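Local coordinates for protein hyaluronidase (Thermobaculum terrenum, PDB 5DIY) that probably hydrolyses O-linked N-acetylglucosamine as a family 84 glycoside hydrolase, here as an engineered active-site variant, at residues L296-F307 with T357-F368. Sequence-based numbering, arbitrary orientation.
Sequences LGEDNLSAMEKF and TYSRLSTQDSKF
Leu296 meets the Phe368 ring through both of its methyl groups, at one end of a contact between helix 301-308, downstream of the eight-stranded (beta/alpha)8 barrel, and the end of helix 340-362 with the start of helix 367-371. CD2 lies over one ring face in a CH-pi contact, 3.8 Å from the Phe368 centroid and 25° off the normal, while CD1 comes nearest to CE1 and CZ of the same ring. The chain then leaves helix 284-296 at Gly297, whose backbone angles, with positive phi, would press any CB against the carbonyl oxygen of Leu296, and a short 3-10 turn leads into helix 301-308. On that turn the Asp299 carbonyl oxygen sits over a face of the Arg360 guanidinium, 3.6 Å from NH1. Asn300 faces Gln364 from the opposite direction, their amide planes 59° apart.

Helix 301-307 crosses helix 357-362 at -121°, with axes 9.1 Å apart. The closest backbone approach falls at Ala303, consistent with its small side chain: its CA lies 4.6 Å from Thr357 CA, and Ala303 CB rests 3.5 Å from Arg360 CG. Met304 starts out away from helix 357-362, but bends at chi2 and chi3 bring its sulfur back, with SD 3.7 Å from Leu361 CD2 and the terminal methyl near the Phe368 ring. Leu267 of helix 262-277 touches both Met304 and Phe368, tying this apolar cluster to the barrel side. Lys306 lays CB and CG against Thr357 OG1, whose hydrogen bond goes to Ser353 O, and carries its amine on to a salt bridge with Glu350. Phe307, edge-to-face with Tyr379 of helix 373-398, closes the row: its CB packs 3.7 Å from Leu361 CD1 and also touches Thr357 CG2.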
ATOM      1  N   LEU C 296       8.798  -2.609 -17.754  1.00 32.17           N
ATOM      2  CA  LEU C 296       8.343  -1.461 -18.555  1.00 32.51           C
ATOM      3  C   LEU C 296       9.267  -1.045 -19.707  1.00 32.16           C
ATOM      4  O   LEU C 296       8.831  -0.313 -20.583  1.00 30.76           O
ATOM      5  CB  LEU C 296       8.112  -0.247 -17.641  1.00 32.42           C
ATOM      6  CG  LEU C 296       7.251  -0.457 -16.394  1.00 32.33           C
ATOM      7  CD1 LEU C 296       7.152   0.837 -15.599  1.00 32.73           C
ATOM      8  CD2 LEU C 296       5.863  -0.964 -16.758  1.00 33.00           C
ATOM      9  N   GLY C 297      10.523  -1.488 -19.699  1.00 33.32           N
ATOM     10  CA  GLY C 297      11.479  -1.178 -20.768  1.00 34.59           C
ATOM     11  C   GLY C 297      12.518  -0.154 -20.343  1.00 35.11           C
ATOM     12  O   GLY C 297      12.188   0.823 -19.679  1.00 34.39           O
ATOM     13  N   GLU C 298      13.773  -0.397 -20.729  1.00 38.35           N
ATOM     14  CA  GLU C 298      14.905   0.526 -20.525  1.00 39.93           C
ATOM     15  C   GLU C 298      14.615   1.985 -20.850  1.00 38.90           C
ATOM     16  O   GLU C 298      15.011   2.881 -20.107  1.00 37.92           O
ATOM     17  CB  GLU C 298      16.076   0.115 -21.420  1.00 42.77           C
ATOM     18  CG  GLU C 298      16.914  -1.030 -20.897  1.00 45.15           C
ATOM     19  CD  GLU C 298      17.874  -1.547 -21.946  1.00 46.29           C
ATOM     20  OE1 GLU C 298      18.429  -0.723 -22.711  1.00 46.51           O
ATOM     21  OE2 GLU C 298      18.069  -2.780 -22.004  1.00 49.46           O
ATOM     22  N   ASP C 299      13.947   2.209 -21.981  1.00 38.49           N
ATOM     23  CA  ASP C 299      13.692   3.562 -22.488  1.00 38.36           C
ATOM     24  C   ASP C 299      12.727   4.387 -21.634  1.00 36.80           C
ATOM     25  O   ASP C 299      12.628   5.600 -21.829  1.00 37.68           O
ATOM     26  CB  ASP C 299      13.167   3.510 -23.934  1.00 39.10           C
ATOM     27  CG  ASP C 299      14.224   3.063 -24.939  1.00 39.70           C
ATOM     28  OD1 ASP C 299      15.436   3.094 -24.625  1.00 39.13           O
ATOM     29  OD2 ASP C 299      13.831   2.690 -26.067  1.00 41.85           O
ATOM     30  N   ASN C 300      12.005   3.739 -20.721  1.00 35.49           N
ATOM     31  CA  ASN C 300      11.147   4.438 -19.766  1.00 34.84           C
ATOM     32  C   ASN C 300      11.790   4.647 -18.397  1.00 33.70           C
ATOM     33  O   ASN C 300      11.148   5.185 -17.506  1.00 34.64           O
ATOM     34  CB  ASN C 300       9.833   3.676 -19.599  1.00 35.03           C
ATOM     35  CG  ASN C 300       9.065   3.563 -20.891  1.00 34.89           C
ATOM     36  OD1 ASN C 300       8.874   2.469 -21.411  1.00 36.47           O
ATOM     37  ND2 ASN C 300       8.632   4.693 -21.424  1.00 34.11           N
ATOM     38  N   LEU C 301      13.056   4.263 -18.236  1.00 33.82           N
ATOM     39  CA  LEU C 301      13.702   4.272 -16.926  1.00 33.93           C
ATOM     40  C   LEU C 301      13.848   5.677 -16.329  1.00 32.73           C
ATOM     41  O   LEU C 301      13.384   5.915 -15.212  1.00 32.16           O
ATOM     42  CB  LEU C 301      15.061   3.570 -16.996  1.00 34.56           C
ATOM     43  CG  LEU C 301      15.869   3.423 -15.702  1.00 36.28           C
ATOM     44  CD1 LEU C 301      15.019   2.837 -14.584  1.00 37.37           C
ATOM     45  CD2 LEU C 301      17.106   2.573 -15.955  1.00 36.47           C
ATOM     46  N   SER C 302      14.467   6.602 -17.064  1.00 31.73           N
ATOM     47  CA  SER C 302      14.706   7.961 -16.534  1.00 31.47           C
ATOM     48  C   SER C 302      13.392   8.720 -16.326  1.00 29.32           C
ATOM     49  O   SER C 302      13.258   9.474 -15.363  1.00 29.61           O
ATOM     50  CB  SER C 302      15.683   8.760 -17.412  1.00 32.78           C
ATOM     51  OG  SER C 302      15.148   9.005 -18.702  1.00 35.71           O
ATOM     52  N   ALA C 303      12.421   8.497 -17.209  1.00 27.26           N
ATOM     53  CA  ALA C 303      11.072   9.036 -17.023  1.00 26.83           C
ATOM     54  C   ALA C 303      10.359   8.459 -15.789  1.00 27.27           C
ATOM     55  O   ALA C 303       9.648   9.180 -15.076  1.00 25.41           O
ATOM     56  CB  ALA C 303      10.235   8.796 -18.257  1.00 26.43           C
ATOM     57  N   MET C 304      10.538   7.164 -15.542  1.00 27.37           N
ATOM     58  CA  MET C 304       9.962   6.538 -14.347  1.00 28.18           C
ATOM     59  C   MET C 304      10.637   7.061 -13.083  1.00 28.06           C
ATOM     60  O   MET C 304       9.951   7.409 -12.129  1.00 28.55           O
ATOM     61  CB  MET C 304      10.030   5.003 -14.416  1.00 28.03           C
ATOM     62  CG  MET C 304       8.963   4.378 -15.316  1.00 27.73           C
ATOM     63  SD  MET C 304       7.267   4.761 -14.846  1.00 27.82           S
ATOM     64  CE  MET C 304       7.175   3.987 -13.232  1.00 29.76           C
ATOM     65  N   GLU C 305      11.967   7.131 -13.089  1.00 29.48           N
ATOM     66  CA  GLU C 305      12.724   7.749 -11.994  1.00 30.56           C
ATOM     67  C   GLU C 305      12.128   9.112 -11.625  1.00 29.70           C
ATOM     68  O   GLU C 305      11.823   9.372 -10.460  1.00 28.94           O
ATOM     69  CB  GLU C 305      14.204   7.911 -12.372  1.00 32.61           C
ATOM     70  CG  GLU C 305      15.023   6.624 -12.355  1.00 34.39           C
ATOM     71  CD  GLU C 305      15.544   6.235 -10.974  1.00 37.22           C
ATOM     72  OE1 GLU C 305      15.085   6.781  -9.945  1.00 38.87           O
ATOM     73  OE2 GLU C 305      16.433   5.362 -10.905  1.00 38.30           O
ATOM     74  N   LYS C 306      11.924   9.959 -12.632  1.00 28.12           N
ATOM     75  CA  LYS C 306      11.398  11.309 -12.409  1.00 27.56           C
ATOM     76  C   LYS C 306       9.967  11.315 -11.881  1.00 26.07           C
ATOM     77  O   LYS C 306       9.650  12.060 -10.965  1.00 24.75           O
ATOM     78  CB  LYS C 306      11.455  12.140 -13.699  1.00 27.64           C
ATOM     79  CG  LYS C 306      11.253  13.626 -13.471  1.00 28.76           C
ATOM     80  CD  LYS C 306      12.500  14.225 -12.833  1.00 30.10           C
ATOM     81  CE  LYS C 306      12.213  15.522 -12.134  1.00 30.78           C
ATOM     82  NZ  LYS C 306      13.377  15.919 -11.297  1.00 30.89           N
ATOM     83  N   PHE C 307       9.111  10.499 -12.488  1.00 25.07           N
ATOM     84  CA  PHE C 307       7.716  10.406 -12.098  1.00 24.49           C
ATOM     85  C   PHE C 307       7.586   9.849 -10.671  1.00 24.03           C
ATOM     86  O   PHE C 307       6.700  10.276  -9.919  1.00 22.38           O
ATOM     87  CB  PHE C 307       6.955   9.535 -13.106  1.00 24.20           C
ATOM     88  CG  PHE C 307       5.505   9.336 -12.775  1.00 24.27           C
ATOM     89  CD1 PHE C 307       4.610  10.400 -12.844  1.00 24.26           C
ATOM     90  CD2 PHE C 307       5.024   8.076 -12.417  1.00 24.71           C
ATOM     91  CE1 PHE C 307       3.271  10.222 -12.546  1.00 24.61           C
ATOM     92  CE2 PHE C 307       3.677   7.889 -12.125  1.00 24.74           C
ATOM     93  CZ  PHE C 307       2.801   8.962 -12.185  1.00 25.19           C
ATOM     94  N   THR C 357       8.825  13.855 -19.043  1.00 27.24           N
ATOM     95  CA  THR C 357       8.457  12.658 -18.300  1.00 26.71           C
ATOM     96  C   THR C 357       7.030  12.227 -18.600  1.00 26.93           C
ATOM     97  O   THR C 357       6.797  11.063 -18.916  1.00 27.20           O
ATOM     98  CB  THR C 357       8.621  12.885 -16.786  1.00 26.12           C
ATOM     99  OG1 THR C 357      10.003  13.102 -16.503  1.00 25.05           O
ATOM    100  CG2 THR C 357       8.119  11.688 -15.979  1.00 26.81           C
ATOM    101  N   TYR C 358       6.086  13.157 -18.500  1.00 27.28           N
ATOM    102  CA  TYR C 358       4.697  12.843 -18.805  1.00 28.76           C
ATOM    103  C   TYR C 358       4.555  12.352 -20.239  1.00 30.04           C
ATOM    104  O   TYR C 358       3.964  11.302 -20.476  1.00 30.04           O
ATOM    105  CB  TYR C 358       3.772  14.041 -18.590  1.00 28.83           C
ATOM    106  CG  TYR C 358       2.392  13.795 -19.147  1.00 29.76           C
ATOM    107  CD1 TYR C 358       1.445  13.087 -18.411  1.00 29.59           C
ATOM    108  CD2 TYR C 358       2.045  14.224 -20.439  1.00 30.85           C
ATOM    109  CE1 TYR C 358       0.184  12.833 -18.921  1.00 30.07           C
ATOM    110  CE2 TYR C 358       0.783  13.970 -20.965  1.00 30.98           C
ATOM    111  CZ  TYR C 358      -0.142  13.278 -20.200  1.00 30.19           C
ATOM    112  OH  TYR C 358      -1.389  13.031 -20.698  1.00 29.90           O
ATOM    113  N   SER C 359       5.083  13.129 -21.183  1.00 31.21           N
ATOM    114  CA  SER C 359       4.963  12.807 -22.613  1.00 32.78           C
ATOM    115  C   SER C 359       5.480  11.407 -22.942  1.00 33.21           C
ATOM    116  O   SER C 359       4.825  10.660 -23.664  1.00 34.05           O
ATOM    117  CB  SER C 359       5.674  13.867 -23.465  1.00 32.40           C
ATOM    118  OG  SER C 359       4.944  15.087 -23.445  1.00 32.15           O
ATOM    119  N   ARG C 360       6.646  11.069 -22.396  1.00 35.11           N
ATOM    120  CA  ARG C 360       7.254   9.740 -22.533  1.00 37.45           C
ATOM    121  C   ARG C 360       6.325   8.622 -22.045  1.00 36.92           C
ATOM    122  O   ARG C 360       6.023   7.683 -22.791  1.00 34.80           O
ATOM    123  CB  ARG C 360       8.581   9.711 -21.758  1.00 40.28           C
ATOM    124  CG  ARG C 360       9.263   8.352 -21.612  1.00 42.15           C
ATOM    125  CD  ARG C 360       9.770   7.786 -22.919  1.00 43.31           C
ATOM    126  NE  ARG C 360      10.861   8.585 -23.487  1.00 46.10           N
ATOM    127  CZ  ARG C 360      11.669   8.193 -24.476  1.00 47.18           C
ATOM    128  NH1 ARG C 360      11.559   6.984 -25.032  1.00 46.94           N
ATOM    129  NH2 ARG C 360      12.614   9.023 -24.911  1.00 48.50           N
ATOM    130  N   LEU C 361       5.868   8.742 -20.801  1.00 36.74           N
ATOM    131  CA  LEU C 361       5.054   7.694 -20.169  1.00 36.59           C
ATOM    132  C   LEU C 361       3.649   7.621 -20.779  1.00 37.96           C
ATOM    133  O   LEU C 361       3.089   6.529 -20.892  1.00 38.62           O
ATOM    134  CB  LEU C 361       4.974   7.889 -18.646  1.00 34.42           C
ATOM    135  CG  LEU C 361       6.311   7.941 -17.886  1.00 34.12           C
ATOM    136  CD1 LEU C 361       6.070   8.294 -16.423  1.00 33.36           C
ATOM    137  CD2 LEU C 361       7.118   6.656 -18.009  1.00 33.42           C
ATOM    138  N   SER C 362       3.100   8.773 -21.176  1.00 38.91           N
ATOM    139  CA  SER C 362       1.804   8.842 -21.887  1.00 40.99           C
ATOM    140  C   SER C 362       1.796   8.091 -23.225  1.00 41.85           C
ATOM    141  O   SER C 362       0.745   7.653 -23.681  1.00 42.54           O
ATOM    142  CB  SER C 362       1.399  10.301 -22.151  1.00 41.22           C
ATOM    143  OG  SER C 362       2.172  10.871 -23.208  1.00 40.75           O
ATOM    144  N   THR C 363       2.967   7.985 -23.851  1.00 43.57           N
ATOM    145  CA  THR C 363       3.147   7.259 -25.113  1.00 44.41           C
ATOM    146  C   THR C 363       3.021   5.723 -24.978  1.00 44.28           C
ATOM    147  O   THR C 363       2.720   5.042 -25.960  1.00 42.08           O
ATOM    148  CB  THR C 363       4.512   7.651 -25.746  1.00 45.19           C
ATOM    149  OG1 THR C 363       4.537   9.068 -25.975  1.00 45.35           O
ATOM    150  CG2 THR C 363       4.754   6.954 -27.054  1.00 46.49           C
ATOM    151  N   GLN C 364       3.236   5.188 -23.774  1.00 45.31           N
ATOM    152  CA  GLN C 364       3.220   3.738 -23.539  1.00 46.01           C
ATOM    153  C   GLN C 364       1.788   3.222 -23.318  1.00 47.26           C
ATOM    154  O   GLN C 364       1.019   3.825 -22.568  1.00 48.92           O
ATOM    155  CB  GLN C 364       4.099   3.393 -22.333  1.00 46.19           C
ATOM    156  CG  GLN C 364       5.545   3.861 -22.430  1.00 46.59           C
ATOM    157  CD  GLN C 364       6.287   3.253 -23.603  1.00 47.07           C
ATOM    158  OE1 GLN C 364       6.537   2.050 -23.639  1.00 45.70           O
ATOM    159  NE2 GLN C 364       6.648   4.087 -24.572  1.00 49.03           N
ATOM    160  N   ASP C 365       1.459   2.098 -23.957  1.00 48.74           N
ATOM    161  CA  ASP C 365       0.073   1.591 -24.066  1.00 50.75           C
ATOM    162  C   ASP C 365      -0.302   0.435 -23.143  1.00 46.65           C
ATOM    163  O   ASP C 365      -1.483   0.089 -23.040  1.00 47.35           O
ATOM    164  CB  ASP C 365      -0.177   1.130 -25.497  1.00 55.79           C
ATOM    165  CG  ASP C 365      -0.068   2.254 -26.476  1.00 61.33           C
ATOM    166  OD1 ASP C 365      -0.961   3.124 -26.440  1.00 66.00           O
ATOM    167  OD2 ASP C 365       0.903   2.279 -27.267  1.00 65.54           O
ATOM    168  N   SER C 366       0.696  -0.155 -22.488  1.00 42.55           N
ATOM    169  CA  SER C 366       0.521  -1.352 -21.669  1.00 39.14           C
ATOM    170  C   SER C 366      -0.469  -1.175 -20.517  1.00 37.06           C
ATOM    171  O   SER C 366      -0.872  -0.060 -20.175  1.00 37.50           O
ATOM    172  CB  SER C 366       1.877  -1.783 -21.102  1.00 38.71           C
ATOM    173  OG  SER C 366       2.366  -0.809 -20.199  1.00 38.32           O
ATOM    174  N   LYS C 367      -0.842  -2.297 -19.914  1.00 34.95           N
ATOM    175  CA  LYS C 367      -1.772  -2.303 -18.791  1.00 34.38           C
ATOM    176  C   LYS C 367      -1.279  -1.500 -17.577  1.00 31.29           C
ATOM    177  O   LYS C 367      -2.077  -0.850 -16.907  1.00 29.59           O
ATOM    178  CB  LYS C 367      -2.073  -3.739 -18.363  1.00 34.71           C
ATOM    179  CG  LYS C 367      -3.122  -3.808 -17.277  1.00 35.73           C
ATOM    180  CD  LYS C 367      -3.576  -5.226 -17.022  1.00 37.48           C
ATOM    181  CE  LYS C 367      -4.792  -5.204 -16.126  1.00 37.73           C
ATOM    182  NZ  LYS C 367      -4.889  -6.454 -15.354  1.00 38.53           N
ATOM    183  N   PHE C 368       0.017  -1.575 -17.285  1.00 30.46           N
ATOM    184  CA  PHE C 368       0.619  -0.770 -16.214  1.00 30.89           C
ATOM    185  C   PHE C 368       0.212   0.703 -16.361  1.00 30.70           C
ATOM    186  O   PHE C 368      -0.331   1.304 -15.420  1.00 30.72           O
ATOM    187  CB  PHE C 368       2.151  -0.920 -16.215  1.00 31.02           C
ATOM    188  CG  PHE C 368       2.857  -0.056 -15.195  1.00 30.52           C
ATOM    189  CD1 PHE C 368       3.252   1.250 -15.515  1.00 29.99           C
ATOM    190  CD2 PHE C 368       3.140  -0.547 -13.926  1.00 30.01           C
ATOM    191  CE1 PHE C 368       3.897   2.049 -14.580  1.00 30.41           C
ATOM    192  CE2 PHE C 368       3.791   0.246 -12.986  1.00 30.50           C
ATOM    193  CZ  PHE C 368       4.168   1.548 -13.311  1.00 30.44           C
TER